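Local coordinates for 3-oxoacyl-[acyl-carrier-protein] synthase 3 (Micrococcus luteus NCTC 2665, PDB 4EWP) that probably catalyses the first condensation of fatty acid synthesis, joining an acyl-CoA primer to malonyl-acyl carrier protein with loss of carbon dioxide, at residues S120-G125 / F336-V341; G149-S154 / N306-S311; K253-A258 / L330-G335; S242-A247 / N278-D283. One frame throughout, in Å; residues are numbered along the deposited sequence.

Contact 1. Residues S120-G125 / F336-V341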
# COMPACT_ATOMS: atom_id res chain seq x y z
N SER A 120 1.20 1.11 2.68
CA SER A 120 2.27 1.90 3.26
C SER A 120 1.70 2.91 4.24
O SER A 120 1.17 3.96 3.84
CB SER A 120 3.08 2.64 2.19
OG SER A 120 4.17 3.35 2.76
N ALA A 121 1.82 2.58 5.53
CA ALA A 121 1.36 3.45 6.60
C ALA A 121 2.24 3.28 7.83
O ALA A 121 1.79 3.43 8.99
CB ALA A 121 -0.09 3.18 6.91
N ALA A 122 3.50 2.95 7.56
CA ALA A 122 4.51 2.94 8.61
C ALA A 122 4.06 2.12 9.81
O ALA A 122 3.43 1.06 9.66
CB ALA A 122 4.85 4.37 9.02
N CYS A 123 4.37 2.62 11.01
CA CYS A 123 4.06 1.92 12.26
C CYS A 123 2.56 1.91 12.54
O CYS A 123 2.10 1.15 13.39
CB CYS A 123 4.81 2.53 13.46
SG CYS A 123 6.60 2.69 13.22
N ALA A 124 1.79 2.75 11.84
CA ALA A 124 0.34 2.71 12.01
C ALA A 124 -0.25 1.67 11.06
O ALA A 124 -1.46 1.48 11.01
CB ALA A 124 -0.29 4.08 11.77
N GLY A 125 0.62 0.98 10.32
CA GLY A 125 0.20 0.10 9.23
C GLY A 125 -0.76 -1.02 9.60
O GLY A 125 -1.68 -1.34 8.84
N PHE A 336 1.07 4.43 15.41
CA PHE A 336 1.47 5.77 15.02
C PHE A 336 2.89 5.75 14.47
O PHE A 336 3.79 5.16 15.09
CB PHE A 336 1.36 6.74 16.21
CG PHE A 336 1.86 6.17 17.54
CD1 PHE A 336 3.16 6.40 17.97
CD2 PHE A 336 1.02 5.42 18.35
CE1 PHE A 336 3.62 5.89 19.17
CE2 PHE A 336 1.46 4.90 19.56
CZ PHE A 336 2.77 5.14 19.97
N GLY A 337 3.11 6.37 13.31
CA GLY A 337 4.45 6.44 12.77
C GLY A 337 4.66 7.43 11.64
O GLY A 337 3.88 8.37 11.48
N ALA A 338 5.73 7.21 10.86
CA ALA A 338 6.15 8.12 9.79
C ALA A 338 5.00 8.55 8.87
O ALA A 338 4.17 7.73 8.47
CB ALA A 338 7.28 7.49 8.98
N GLY A 339 4.93 9.83 8.55
CA GLY A 339 3.84 10.33 7.72
C GLY A 339 3.57 11.81 7.90
O GLY A 339 3.73 12.59 6.95
N LEU A 340 3.15 12.21 9.10
CA LEU A 340 2.88 11.29 10.19
C LEU A 340 1.51 10.63 9.97
O LEU A 340 0.62 11.24 9.38
CB LEU A 340 2.91 12.05 11.51
CG LEU A 340 4.26 12.61 12.01
CD1 LEU A 340 4.07 13.66 13.11
CD2 LEU A 340 5.14 11.47 12.52
N VAL A 341 1.34 9.40 10.44
CA VAL A 341 0.05 8.73 10.37
C VAL A 341 -0.26 8.00 11.69
O VAL A 341 0.65 7.64 12.44
CB VAL A 341 -0.05 7.72 9.19
CG1 VAL A 341 0.03 8.46 7.86
CG2 VAL A 341 1.03 6.64 9.30
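Val-341 and Ala-124 meet where the turn carrying the predicted nucleophile Cys-123 comes up against the hairpin between strands 330-337 and 341-348. This is the thiolase fold, with the cysteine between strand 116-120 and the N-terminus of helix 125-138. Val-341 has CG1 anti to its carbonyl carbon (chi1 -65°), which turns the other methyl, CG2, onto the cysteine turn. There CG2 lies 3.8 Å from Ala-124 CB and 3.3 Å from Ala-121 O. The Val-341 backbone contributes as well, its O lying 3.7 Å from Ala-124 CB.

Ala-122 takes the next place along, its backbone folded into a positive phi of 51°. Its CB points at the hairpin and packs 4.0 Å from Ala-338 CB. Gly-337, without a side chain, brings its bare CA to 4.0 Å from Cys-123 CB.

Phe-336 covers Ala-124 with its backbone; its CB points away from the cysteine turn, and its ring packs on helix 240-262 and meets the predicted catalytic His-275 edge-to-face. Hydrogen bonds in both directions between Gly-337 and Val-341 hold the hairpin end shut, around a cis peptide before Leu-340. Nearest to Cys-123 comes Phe-336 O, 3.3 Å from Cys-123 CB and 4.2 Å from SG.

Contact 2. Residues G149-S154 / N306-S311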
# COMPACT_ATOMS: atom_id res chain seq x y z
N GLY A 149 1.04 -7.24 9.73
CA GLY A 149 1.98 -6.15 9.93
C GLY A 149 3.34 -6.83 9.98
O GLY A 149 3.52 -7.74 10.79
N VAL A 150 4.27 -6.42 9.13
CA VAL A 150 5.54 -7.16 9.01
C VAL A 150 6.67 -6.26 8.52
O VAL A 150 6.46 -5.42 7.65
CB VAL A 150 5.39 -8.42 8.09
CG1 VAL A 150 4.74 -8.07 6.75
CG2 VAL A 150 6.73 -9.12 7.88
N GLU A 151 7.85 -6.41 9.10
CA GLU A 151 8.98 -5.57 8.76
C GLU A 151 10.29 -6.30 8.99
O GLU A 151 10.45 -7.02 9.98
CB GLU A 151 9.00 -4.30 9.63
CG GLU A 151 7.73 -3.44 9.63
CD GLU A 151 7.57 -2.60 8.38
OE1 GLU A 151 8.25 -2.87 7.37
OE2 GLU A 151 6.76 -1.66 8.41
N ARG A 152 11.24 -6.10 8.09
CA ARG A 152 12.62 -6.38 8.43
C ARG A 152 13.33 -5.02 8.47
O ARG A 152 14.07 -4.66 7.55
CB ARG A 152 13.29 -7.36 7.45
CG ARG A 152 14.65 -7.90 8.00
CD ARG A 152 15.14 -9.16 7.30
NE ARG A 152 15.47 -8.93 5.90
CZ ARG A 152 15.78 -9.88 5.02
NH1 ARG A 152 15.79 -11.17 5.39
NH2 ARG A 152 16.05 -9.56 3.76
N LEU A 153 13.07 -4.28 9.54
CA LEU A 153 13.62 -2.94 9.72
C LEU A 153 15.14 -2.94 9.75
O LEU A 153 15.77 -1.92 9.46
CB LEU A 153 13.10 -2.33 11.03
CG LEU A 153 11.61 -2.03 11.12
CD1 LEU A 153 11.24 -1.69 12.54
CD2 LEU A 153 11.25 -0.87 10.20
N SER A 154 15.74 -4.07 10.12
CA SER A 154 17.19 -4.12 10.21
C SER A 154 17.82 -3.88 8.83
O SER A 154 18.99 -3.54 8.72
CB SER A 154 17.67 -5.43 10.84
OG SER A 154 17.14 -6.55 10.14
N ASN A 306 11.35 -2.37 18.87
CA ASN A 306 10.27 -1.73 18.12
C ASN A 306 10.18 -2.35 16.73
O ASN A 306 11.06 -2.15 15.88
CB ASN A 306 10.56 -0.22 18.05
CG ASN A 306 9.55 0.55 17.19
OD1 ASN A 306 8.85 -0.01 16.35
ND2 ASN A 306 9.52 1.87 17.39
N THR A 307 9.11 -3.12 16.50
CA THR A 307 8.91 -3.83 15.24
C THR A 307 7.86 -3.17 14.33
O THR A 307 7.26 -3.83 13.47
CB THR A 307 8.50 -5.30 15.46
OG1 THR A 307 7.27 -5.35 16.19
CG2 THR A 307 9.58 -6.05 16.22
N SER A 308 7.64 -1.88 14.54
CA SER A 308 6.78 -1.10 13.64
C SER A 308 5.40 -1.74 13.46
O SER A 308 4.72 -2.02 14.45
CB SER A 308 7.49 -0.89 12.29
OG SER A 308 6.96 0.23 11.60
N ALA A 309 4.98 -1.96 12.21
CA ALA A 309 3.65 -2.51 11.92
C ALA A 309 3.37 -3.83 12.63
O ALA A 309 2.24 -4.13 12.99
CB ALA A 309 3.44 -2.66 10.41
N ALA A 310 4.42 -4.62 12.82
CA ALA A 310 4.31 -5.90 13.51
C ALA A 310 3.98 -5.70 14.99
O ALA A 310 3.49 -6.62 15.65
CB ALA A 310 5.61 -6.67 13.37
N SER A 311 4.27 -4.51 15.51
CA SER A 311 4.37 -4.38 16.97
C SER A 311 3.08 -4.72 17.73
O SER A 311 3.12 -5.46 18.72
CB SER A 311 4.91 -3.00 17.38
OG SER A 311 3.87 -2.05 17.53
O HOH W 1 7.30 1.03 9.09
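Glu-151 OE1 is gripped from outside the contact by Thr-93 OG1, Thr-91 OG1 and the backbone N of Val-92, while the rest of the Glu-151 side chain lies against Ser-308. With its chain bent at chi2 (-77°), the glutamate lays CG alongside Ser-308 CB at 3.7 Å. Its second oxygen, OE2, takes a hydrogen bond from a water at 2.8 Å, and that water is also bonded to Ser-308 OG at 2.7 Å. The carboxylate and the serine hydroxyl are thus joined by one bridging water.

Leu-153 closes the other flank. Its CD1 wedges between Asn-306 O, 3.4 Å away, and Ser-308 CB. At the far end Gly-149 lies so close that Ala-309 CB packs on its CA, and Ala-310 CA makes a CH...O contact of 3.4 Å with Gly-149 O.

Asn-306, a predicted catalytic residue, forms an Asx turn: its OD1 accepts from Ser-308 N at 2.9 Å, the donor N lying nearly on the extension of the C=O bond (166°). In the thiolase fold this puts a loop of the C-terminal half against strand 144-152 of the N-terminal half. That bond fixes which end of the amide is which, and ND2 remains a donor, hydrogen-bonded outside the two segments. Next to His-275, with Cys-123 a little further off, the amide is consistent with the substrate-carbonyl-binding His-Asn pair of FabH enzymes.

Contact 3. Residues K253-A258 / L330-G335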
# COMPACT_ATOMS: atom_id res chain seq x y z
N LYS A 253 -5.06 11.96 22.73
CA LYS A 253 -6.35 12.52 22.31
C LYS A 253 -7.02 11.57 21.33
O LYS A 253 -8.24 11.38 21.38
CB LYS A 253 -6.16 13.90 21.66
CG LYS A 253 -5.34 14.86 22.51
CD LYS A 253 -5.29 16.26 21.91
CE LYS A 253 -4.40 17.18 22.73
NZ LYS A 253 -4.50 18.59 22.27
N VAL A 254 -6.22 10.96 20.46
CA VAL A 254 -6.74 9.98 19.52
C VAL A 254 -7.33 8.79 20.30
O VAL A 254 -8.44 8.33 20.03
CB VAL A 254 -5.64 9.49 18.54
CG1 VAL A 254 -6.14 8.35 17.64
CG2 VAL A 254 -5.11 10.66 17.70
N ALA A 255 -6.58 8.30 21.28
CA ALA A 255 -7.06 7.17 22.08
C ALA A 255 -8.38 7.49 22.79
O ALA A 255 -9.32 6.69 22.79
CB ALA A 255 -6.00 6.74 23.08
N ARG A 256 -8.47 8.67 23.39
CA ARG A 256 -9.71 9.05 24.06
C ARG A 256 -10.83 9.16 23.04
O ARG A 256 -11.98 8.78 23.30
CB ARG A 256 -9.55 10.34 24.88
CG ARG A 256 -8.74 10.14 26.17
CD ARG A 256 -8.67 11.41 27.05
NE ARG A 256 -7.88 12.46 26.40
CZ ARG A 256 -6.68 12.87 26.81
NH1 ARG A 256 -6.12 12.34 27.90
NH2 ARG A 256 -6.06 13.83 26.14
N GLU A 257 -10.51 9.67 21.86
CA GLU A 257 -11.49 9.74 20.80
C GLU A 257 -11.96 8.33 20.39
O GLU A 257 -13.15 8.09 20.22
CB GLU A 257 -10.93 10.52 19.62
CG GLU A 257 -11.98 11.10 18.70
CD GLU A 257 -11.37 11.98 17.62
OE1 GLU A 257 -10.38 12.69 17.93
OE2 GLU A 257 -11.89 11.95 16.48
N ALA A 258 -11.02 7.40 20.25
CA ALA A 258 -11.35 6.02 19.89
C ALA A 258 -12.24 5.39 20.97
O ALA A 258 -13.28 4.81 20.68
CB ALA A 258 -10.06 5.19 19.67
N LEU A 330 -12.02 -6.45 26.01
CA LEU A 330 -11.80 -5.31 25.12
C LEU A 330 -10.37 -4.78 25.21
O LEU A 330 -9.83 -4.60 26.30
CB LEU A 330 -12.77 -4.17 25.44
CG LEU A 330 -14.25 -4.50 25.28
CD1 LEU A 330 -15.08 -3.30 25.73
CD2 LEU A 330 -14.55 -4.87 23.84
N ALA A 331 -9.77 -4.53 24.05
CA ALA A 331 -8.43 -3.97 23.97
C ALA A 331 -8.42 -2.72 23.10
O ALA A 331 -8.99 -2.70 22.00
CB ALA A 331 -7.46 -5.00 23.40
N LEU A 332 -7.79 -1.66 23.61
CA LEU A 332 -7.55 -0.47 22.81
C LEU A 332 -6.21 -0.66 22.10
O LEU A 332 -5.19 -0.90 22.75
CB LEU A 332 -7.49 0.78 23.71
CG LEU A 332 -7.07 2.13 23.11
CD1 LEU A 332 -8.06 2.57 22.04
CD2 LEU A 332 -6.98 3.16 24.20
N GLN A 333 -6.22 -0.58 20.78
CA GLN A 333 -4.98 -0.65 20.02
C GLN A 333 -4.82 0.63 19.26
O GLN A 333 -5.79 1.16 18.71
CB GLN A 333 -4.97 -1.84 19.07
CG GLN A 333 -6.20 -1.92 18.22
CD GLN A 333 -6.19 -3.15 17.35
OE1 GLN A 333 -5.75 -4.23 17.78
NE2 GLN A 333 -6.66 -3.00 16.10
N ILE A 334 -3.60 1.15 19.24
CA ILE A 334 -3.36 2.43 18.61
C ILE A 334 -1.93 2.46 18.11
O ILE A 334 -0.99 2.27 18.90
CB ILE A 334 -3.62 3.59 19.59
CG1 ILE A 334 -3.30 4.93 18.93
CG2 ILE A 334 -2.79 3.42 20.87
CD1 ILE A 334 -3.83 6.11 19.73
N GLY A 335 -1.77 2.64 16.80
CA GLY A 335 -0.46 2.71 16.18
C GLY A 335 -0.20 4.08 15.57
O GLY A 335 -1.15 4.80 15.24
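No ring, amide or carboxylate lies across this interface: where Ala-255 meets Leu-332 and Ile-334, the contact is aliphatic throughout. The flat groups stand around it instead. Phe-272, on the neighbouring strand 269-274, touches both Leu-332 and Ile-334, and Tyr-342 of strand 341-348 touches Val-254.

Inside that frame the strand offers two side chains from one face, two residues apart. Ile-334 is stretched out, CG1 anti to the backbone N (chi1 177°) and the chain extended again at chi2, a shape that carries the terminal CD1 to the helix surface. There it sits 3.8 Å from Val-254 CG1 and 4.0 Å from Ala-255 CB, and it also comes up against the backbone N of Ala-255, 3.8 Å away. Leu-332 works as a fork. One prong, CD2, comes to 3.9 Å from Ala-255 CB; the other, CD1, meets Ala-258 CB at 4.1 Å, almost one turn further along the helix.

Ala-255 is therefore the residue shared by both strand side chains. The axes lie 9.4 Å apart, usual for a helix on a sheet, with alanine CB atoms facing the longer strand side chains. The two segments run roughly against each other, at 141°. Gln-333 faces the other side of the sheet, where it bonds to Tyr-126 of helix 125-138 and to Gln-345.

Packed through two alanines and a valine, helix 240-262 covers one face of the C-terminal sheet, with helix 125-138, reached by Gln-333, on the other side, as in the alpha-beta-alpha-beta-alpha sandwich of the thiolase fold.

Contact 4. Residues S242-A247 / N278-D283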
# COMPACT_ATOMS: atom_id res chain seq x y z
N SER A 242 10.61 15.29 19.02
CA SER A 242 9.31 15.56 18.41
C SER A 242 8.40 14.34 18.46
O SER A 242 7.22 14.44 18.80
CB SER A 242 9.45 16.05 16.96
OG SER A 242 10.09 17.30 16.94
N VAL A 243 8.96 13.17 18.14
CA VAL A 243 8.17 11.95 18.19
C VAL A 243 7.52 11.76 19.56
O VAL A 243 6.33 11.46 19.64
CB VAL A 243 8.99 10.71 17.83
CG1 VAL A 243 8.20 9.45 18.15
CG2 VAL A 243 9.37 10.75 16.36
N PHE A 244 8.30 11.97 20.62
CA PHE A 244 7.79 11.78 21.99
C PHE A 244 6.61 12.71 22.30
O PHE A 244 5.57 12.27 22.78
CB PHE A 244 8.89 11.97 23.04
CG PHE A 244 8.40 11.79 24.46
CD1 PHE A 244 8.41 10.54 25.06
CD2 PHE A 244 7.92 12.88 25.19
CE1 PHE A 244 7.96 10.37 26.37
CE2 PHE A 244 7.46 12.71 26.49
CZ PHE A 244 7.49 11.46 27.08
N ARG A 245 6.78 14.01 22.04
CA ARG A 245 5.72 14.98 22.30
C ARG A 245 4.44 14.62 21.55
O ARG A 245 3.34 14.72 22.09
CB ARG A 245 6.16 16.40 21.94
CG ARG A 245 7.06 17.01 22.97
CD ARG A 245 7.30 18.48 22.72
NE ARG A 245 7.98 18.71 21.46
CZ ARG A 245 9.29 18.78 21.32
NH1 ARG A 245 10.08 18.62 22.37
NH2 ARG A 245 9.83 18.99 20.13
N TRP A 246 4.59 14.20 20.30
CA TRP A 246 3.43 13.82 19.49
C TRP A 246 2.87 12.47 19.94
O TRP A 246 1.68 12.33 20.24
CB TRP A 246 3.84 13.81 18.00
CG TRP A 246 2.81 13.31 17.04
CD1 TRP A 246 1.72 13.99 16.58
CD2 TRP A 246 2.79 12.03 16.38
NE1 TRP A 246 1.01 13.21 15.70
CE2 TRP A 246 1.64 12.00 15.56
CE3 TRP A 246 3.62 10.91 16.41
CZ2 TRP A 246 1.31 10.90 14.78
CZ3 TRP A 246 3.29 9.82 15.64
CH2 TRP A 246 2.15 9.82 14.83
N ALA A 247 3.74 11.47 20.01
CA ALA A 247 3.36 10.10 20.35
C ALA A 247 2.52 10.00 21.61
O ALA A 247 1.62 9.16 21.70
CB ALA A 247 4.61 9.24 20.50
N ASN A 278 8.46 2.80 22.30
CA ASN A 278 9.42 3.21 23.30
C ASN A 278 8.80 3.05 24.68
O ASN A 278 7.66 3.47 24.91
CB ASN A 278 9.79 4.66 23.03
CG ASN A 278 10.79 5.19 23.99
OD1 ASN A 278 10.50 5.35 25.17
ND2 ASN A 278 11.98 5.50 23.49
N MET A 279 9.50 2.40 25.61
CA MET A 279 8.89 2.14 26.91
C MET A 279 8.44 3.44 27.57
O MET A 279 7.38 3.50 28.21
CB MET A 279 9.84 1.40 27.84
CG MET A 279 9.16 0.89 29.10
SD MET A 279 8.07 -0.48 28.73
CE MET A 279 9.27 -1.81 28.70
N ARG A 280 9.26 4.47 27.43
CA ARG A 280 8.94 5.79 27.96
C ARG A 280 7.63 6.32 27.36
O ARG A 280 6.77 6.86 28.07
CB ARG A 280 10.11 6.74 27.71
CG ARG A 280 9.82 8.19 28.04
CD ARG A 280 9.43 8.37 29.51
NE ARG A 280 9.25 9.78 29.87
CZ ARG A 280 8.10 10.29 30.31
NH1 ARG A 280 7.05 9.51 30.45
NH2 ARG A 280 8.01 11.58 30.61
N ILE A 281 7.47 6.16 26.05
CA ILE A 281 6.20 6.54 25.42
C ILE A 281 5.03 5.71 25.97
O ILE A 281 3.98 6.26 26.32
CB ILE A 281 6.25 6.44 23.89
CG1 ILE A 281 7.09 7.58 23.32
CG2 ILE A 281 4.84 6.47 23.33
CD1 ILE A 281 7.33 7.50 21.83
N ILE A 282 5.21 4.40 26.04
CA ILE A 282 4.17 3.51 26.55
C ILE A 282 3.72 3.91 27.96
O ILE A 282 2.52 4.05 28.22
CB ILE A 282 4.62 2.04 26.57
CG1 ILE A 282 4.95 1.55 25.16
CG2 ILE A 282 3.55 1.15 27.19
CD1 ILE A 282 5.51 0.13 25.14
N ASP A 283 4.68 4.08 28.88
CA ASP A 283 4.35 4.46 30.25
C ASP A 283 3.56 5.77 30.34
O ASP A 283 2.51 5.84 30.97
CB ASP A 283 5.61 4.59 31.11
CG ASP A 283 6.35 3.29 31.27
OD1 ASP A 283 5.77 2.24 30.94
OD2 ASP A 283 7.50 3.31 31.75
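Apolar packing joins the two helices along Ile-281, which meets Phe-244 and Ala-247. With CG1 anti to its carbonyl carbon (chi1 -74°), Ile-281 sends CD1 across to Ala-247 CB; at 3.5 Å this is tighter than ordinary methyl packing. Its CG1 lies 3.7 Å from Phe-244 CD1, the two side chains lying alongside one another and pointing opposite ways, and Val-243 CG1 adds a looser touch on CD1.

The aromatic and charged groups meet nearer the surface. The Phe-244 ring puts its CZ over the centre of one face of the Arg-280 guanidinium, 3.5 Å from Arg-280 CZ, with the two planes turned 57° apart. Arg-280 also makes a salt bridge to Glu-284. Its side chain is poorly ordered and touches a crystal neighbour, which makes this pose less certain.

Both helices belong to the C-terminal half of the thiolase fold and run nearly parallel, 22° apart, with axes 10.1 Å from each other. Residues 276-280 are the predicted ACP-binding region, and Arg-280, the last residue of that region, is thought to be essential for the weak association with the carrier protein.

Hydrogen bonds belong to the helix start: Asn-278 is the N-cap, its OD1 accepting from Ile-281 N at 3.3 Å and more weakly from Arg-280 N.

Overall arrangement
Contacts 1 and 2 meet at the predicted active site, their centres 11 Å apart: Cys-123 SG of contact 1 lies 3.0 Å from Ser-308 OG of contact 2, and His-275 sits beside both Cys-123 and Asn-306. Contact 3 continues contact 1 along strand 330-337, touching it where Gly-335 O comes 3.6 Å from Ala-124 CB. Helix 240-262 links contacts 3 and 4, whose centres are 15 Å apart. Contact 4 packs on contact 1 through Trp-246 and Ala-247, with Trp-246 CH2 3.5 Å from Phe-336 CB. Ile-281, just after the predicted ACP-binding region, has its side chain about 7 Å from those of His-275 and Asn-306. Contacts 2 and 4 do not touch.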